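Local structure of lipoprotein (Burkholderia cenocepacia, 4QHQ) at residues Pro160-Leu163 / Ser164-Ala168; Ala169-Thr173 / Asn174-Ala178. The protein binds methionine and probably serves as the substrate-binding lipoprotein that delivers this nutrient to an ABC transporter. All blocks are in the same frame, centred on the assembly; numbering follows the deposited sequence.

Contact 1: Pro160-Leu163 / Ser164-Ala168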
loop_
_atom_site.group_PDB
_atom_site.type_symbol
_atom_site.label_atom_id
_atom_site.label_comp_id
_atom_site.label_asym_id
_atom_site.label_seq_id
_atom_site.Cartn_x
_atom_site.Cartn_y
_atom_site.Cartn_z
ATOM N N PRO A 160 11.174 6.103 -3.770
ATOM C CA PRO A 160 11.201 7.434 -4.395
ATOM C C PRO A 160 12.590 8.050 -4.409
ATOM O O PRO A 160 12.916 8.818 -5.322
ATOM C CB PRO A 160 10.284 8.266 -3.494
ATOM C CG PRO A 160 9.343 7.279 -2.896
ATOM C CD PRO A 160 10.134 6.008 -2.724
ATOM N N ARG A 161 13.412 7.697 -3.423
ATOM C CA ARG A 161 14.735 8.287 -3.300
ATOM C C ARG A 161 15.844 7.572 -4.077
ATOM O O ARG A 161 17.011 7.909 -3.930
ATOM C CB ARG A 161 15.108 8.468 -1.826
ATOM C CG ARG A 161 14.219 9.499 -1.147
ATOM C CD ARG A 161 14.610 9.765 0.304
ATOM N NE ARG A 161 14.393 8.618 1.193
ATOM C CZ ARG A 161 13.200 8.191 1.596
ATOM N NH1 ARG A 161 12.097 8.797 1.170
ATOM N NH2 ARG A 161 13.103 7.151 2.426
ATOM N N VAL A 162 15.475 6.610 -4.922
ATOM C CA VAL A 162 16.444 6.035 -5.863
ATOM C C VAL A 162 16.078 6.309 -7.322
ATOM O O VAL A 162 16.751 5.832 -8.233
ATOM C CB VAL A 162 16.642 4.505 -5.674
ATOM C CG1 VAL A 162 17.037 4.179 -4.230
ATOM C CG2 VAL A 162 15.400 3.730 -6.100
ATOM N N LEU A 163 15.018 7.082 -7.540
ATOM C CA LEU A 163 14.566 7.381 -8.900
ATOM C C LEU A 163 15.638 7.974 -9.807
ATOM O O LEU A 163 15.625 7.733 -11.015
ATOM C CB LEU A 163 13.344 8.292 -8.875
ATOM C CG LEU A 163 12.041 7.506 -8.759
ATOM C CD1 LEU A 163 10.854 8.447 -8.629
ATOM C CD2 LEU A 163 11.860 6.582 -9.971
ATOM N N SER A 164 16.568 8.740 -9.241
ATOM C CA SER A 164 17.638 9.340 -10.043
ATOM C C SER A 164 18.634 8.303 -10.564
ATOM O O SER A 164 19.375 8.564 -11.514
ATOM C CB SER A 164 18.381 10.427 -9.259
ATOM O OG SER A 164 19.035 9.891 -8.118
ATOM N N ASP A 165 18.626 7.121 -9.953
ATOM C CA ASP A 165 19.650 6.114 -10.217
ATOM C C ASP A 165 19.101 4.805 -10.792
ATOM O O ASP A 165 19.815 3.797 -10.835
ATOM C CB ASP A 165 20.436 5.809 -8.932
ATOM C CG ASP A 165 21.393 6.923 -8.544
ATOM O OD1 ASP A 165 21.129 8.093 -8.892
ATOM O OD2 ASP A 165 22.425 6.629 -7.897
ATOM N N VAL A 166 17.845 4.813 -11.229
ATOM C CA VAL A 166 17.268 3.657 -11.912
ATOM C C VAL A 166 16.501 4.137 -13.130
ATOM O O VAL A 166 16.223 5.330 -13.277
ATOM C CB VAL A 166 16.303 2.843 -11.010
ATOM C CG1 VAL A 166 17.032 2.280 -9.795
ATOM C CG2 VAL A 166 15.125 3.695 -10.578
ATOM N N ASP A 167 16.160 3.209 -14.011
ATOM C CA ASP A 167 15.411 3.586 -15.202
ATOM C C ASP A 167 13.902 3.631 -14.975
ATOM O O ASP A 167 13.196 4.382 -15.648
ATOM C CB ASP A 167 15.806 2.691 -16.369
ATOM C CG ASP A 167 17.271 2.815 -16.682
ATOM O OD1 ASP A 167 17.725 3.970 -16.813
ATOM O OD2 ASP A 167 17.970 1.783 -16.744
ATOM N N ALA A 168 13.418 2.856 -14.008
ATOM C CA ALA A 168 12.033 2.943 -13.576
ATOM C C ALA A 168 11.907 2.267 -12.220
ATOM O O ALA A 168 12.738 1.444 -11.846
ATOM C CB ALA A 168 11.093 2.295 -14.590
HETATM O O HOH W 1 13.941 6.893 -12.984
#
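V162 and L163 meet S164, D165 and V166 in a local turn within the loop that joins strand 150-154 to strand 168-171. D165 N donates to V162 O at 2.9 Å with an N-H...O angle of 157°, and L163 and S164 between them both have backbone angles in the helical region, which fits a type I beta turn.

V166 closes over the same carbonyl: its CG2 comes to 3.6 Å from V162 O, while its CG1 rests loosely beside V162 CG2 at 4.3 Å. Beyond the turn a water donates to two backbone oxygens, L163 O at 2.7 Å and V166 O at 2.8 Å. These two acceptors lie 3.4 Å apart, so the water spans oxygens that cannot bond each other.

On the exposed side S164 OG sits between its own N and carbonyl carbon (chi1 63°). From there the hydroxyl donates to D165 OD1 at 2.9 Å, meeting the carboxylate from above its plane. Two lysines, K89 at S164 O and K101 at D165 O, bind backbone oxygens and tie the turn to neighbouring parts of the chain.

The contact thus rests on one backbone hydrogen bond and a bridging water, with sparse apolar packing; the bond from S164 OG may temper the negative charge of the D165 carboxylate.

Contact 2: Ala169-Thr173 / Asn174-Ala178. With MET (methionine), chain B.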
loop_
_atom_site.group_PDB
_atom_site.type_symbol
_atom_site.label_atom_id
_atom_site.label_comp_id
_atom_site.label_asym_id
_atom_site.label_seq_id
_atom_site.Cartn_x
_atom_site.Cartn_y
_atom_site.Cartn_z
ATOM N N ALA A 169 10.861 2.616 -11.485
ATOM C CA ALA A 169 10.586 1.966 -10.209
ATOM C C ALA A 169 9.095 1.796 -10.027
ATOM O O ALA A 169 8.319 2.650 -10.440
ATOM C CB ALA A 169 11.151 2.774 -9.054
ATOM N N VAL A 170 8.707 0.688 -9.412
ATOM C CA VAL A 170 7.311 0.478 -9.041
ATOM C C VAL A 170 7.183 0.923 -7.585
ATOM O O VAL A 170 7.873 0.387 -6.707
ATOM C CB VAL A 170 6.899 -0.989 -9.187
ATOM C CG1 VAL A 170 5.424 -1.152 -8.787
ATOM C CG2 VAL A 170 7.135 -1.475 -10.612
ATOM N N ILE A 171 6.339 1.921 -7.335
ATOM C CA ILE A 171 6.306 2.590 -6.030
ATOM C C ILE A 171 4.893 2.667 -5.484
ATOM O O ILE A 171 3.980 3.120 -6.175
ATOM C CB ILE A 171 6.869 4.030 -6.114
ATOM C CG1 ILE A 171 8.254 4.040 -6.770
ATOM C CG2 ILE A 171 6.940 4.689 -4.730
ATOM C CD1 ILE A 171 8.876 5.431 -6.844
ATOM N N ASN A 172 4.719 2.179 -4.258
ATOM C CA ASN A 172 3.434 2.292 -3.556
ATOM C C ASN A 172 2.939 3.725 -3.511
ATOM O O ASN A 172 3.695 4.659 -3.277
ATOM C CB ASN A 172 3.527 1.740 -2.134
ATOM C CG ASN A 172 3.742 0.243 -2.097
ATOM O OD1 ASN A 172 2.778 -0.548 -2.056
ATOM N ND2 ASN A 172 4.995 -0.158 -2.095
ATOM N N THR A 173 1.645 3.889 -3.729
ATOM C CA THR A 173 1.070 5.215 -3.864
ATOM C C THR A 173 1.285 6.120 -2.638
ATOM O O THR A 173 1.541 7.303 -2.799
ATOM C CB THR A 173 -0.397 5.111 -4.296
ATOM O OG1 THR A 173 -0.432 4.683 -5.666
ATOM C CG2 THR A 173 -1.116 6.430 -4.149
ATOM N N ASN A 174 1.228 5.571 -1.420
ATOM C CA ASN A 174 1.442 6.421 -0.237
ATOM C C ASN A 174 2.824 7.081 -0.268
ATOM O O ASN A 174 2.962 8.262 0.030
ATOM C CB ASN A 174 1.206 5.656 1.071
ATOM C CG ASN A 174 2.180 4.530 1.277
ATOM O OD1 ASN A 174 2.083 3.482 0.633
ATOM N ND2 ASN A 174 3.146 4.740 2.161
ATOM N N TYR A 175 3.833 6.310 -0.663
ATOM C CA TYR A 175 5.187 6.837 -0.754
ATOM C C TYR A 175 5.365 7.758 -1.967
ATOM O O TYR A 175 6.074 8.762 -1.883
ATOM C CB TYR A 175 6.208 5.700 -0.802
ATOM C CG TYR A 175 6.273 4.903 0.491
ATOM C CD1 TYR A 175 6.449 5.539 1.719
ATOM C CD2 TYR A 175 6.182 3.522 0.474
ATOM C CE1 TYR A 175 6.516 4.808 2.889
ATOM C CE2 TYR A 175 6.237 2.784 1.642
ATOM C CZ TYR A 175 6.416 3.434 2.836
ATOM O OH TYR A 175 6.489 2.724 4.021
ATOM N N ALA A 176 4.736 7.404 -3.087
ATOM C CA ALA A 176 4.798 8.244 -4.282
ATOM C C ALA A 176 4.212 9.615 -3.989
ATOM O O ALA A 176 4.840 10.638 -4.279
ATOM C CB ALA A 176 4.079 7.583 -5.446
ATOM N N LEU A 177 3.025 9.638 -3.385
ATOM C CA LEU A 177 2.399 10.904 -3.027
ATOM C C LEU A 177 3.244 11.721 -2.045
ATOM O O LEU A 177 3.347 12.934 -2.175
ATOM C CB LEU A 177 1.003 10.660 -2.444
ATOM C CG LEU A 177 -0.061 10.224 -3.459
ATOM C CD1 LEU A 177 -1.321 9.773 -2.751
ATOM C CD2 LEU A 177 -0.376 11.341 -4.447
ATOM N N ALA A 178 3.847 11.049 -1.069
ATOM C CA ALA A 178 4.642 11.750 -0.064
ATOM C C ALA A 178 5.892 12.358 -0.686
ATOM O O ALA A 178 6.454 13.312 -0.151
ATOM C CB ALA A 178 5.000 10.823 1.090
HETATM N N MET B . -1.116 2.002 1.020
HETATM C CA MET B . -0.273 0.946 0.457
HETATM C C MET B . -0.794 0.503 -0.893
HETATM O O MET B . -2.003 0.382 -1.054
HETATM C CB MET B . -0.223 -0.238 1.429
HETATM C CG MET B . 0.677 -1.397 0.961
HETATM S SD MET B . 0.653 -2.789 2.112
HETATM C CE MET B . 1.476 -2.085 3.544
HETATM O OXT MET B . -0.020 0.286 -1.841
#
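The Y175 ring meets the CB of N172 obliquely, with Y175 CD2 4.1 Å from N172 CB, and carries an amide on one face, where N174 ND2 stands 3.3 Å above the ring plane, over its centre. Y38 adds a second ring, its plane turned about 40° from that of Y175. These groups sit at a strand-to-helix junction, where strand 168-171 ends and helix 173-178 begins, in a fold consistent with a type 2 periplasmic binding protein.

N172 occupies the N-cap position without a capping bond from its side chain. The first turn of the helix is held by backbone bonds: A176 N donates to N172 O at 2.9 Å, and L177 N donates to T173 O at an almost straight 174°. I171 packs under this start, its CG2 lying 4.1 Å from both Y175 CB and A176 CB.

Both asparagines line the methionine pocket. N174 CG is held between its backbone N and carbonyl carbon (chi1 64°), which sends the amide back toward the ligand: OD1 comes to 3.5 Å from the ligand CA and is hydrogen-bonded to Y38 OH. The oxygen of this one amide therefore faces the bound methionine and Y38, while its nitrogen lies over the Y175 ring.

T173 and L177 run side by side one turn apart, T173 CG2 lying 3.6 Å from L177 CD1.

From the N-terminal end, the chain leaves strand 150-154, makes the tight turn of contact 1, and enters strand 168-171, which lies between strands 101-105 and 84-86 in the five-stranded sheet. Contact 2 follows directly, where that strand gives way to helix 173-178 beside the methionine. The two are in series, their centres about 12 Å apart, and neither nests within nor crosses the other. They still touch through space: L163 CD1 packs 4.0 Å from I171 CD1, and P160 CG approaches Y175 O at 3.7 Å. The loop thus packs on strand 168-171 and the first turn of the helix, close to the pocket residues N172 and N174.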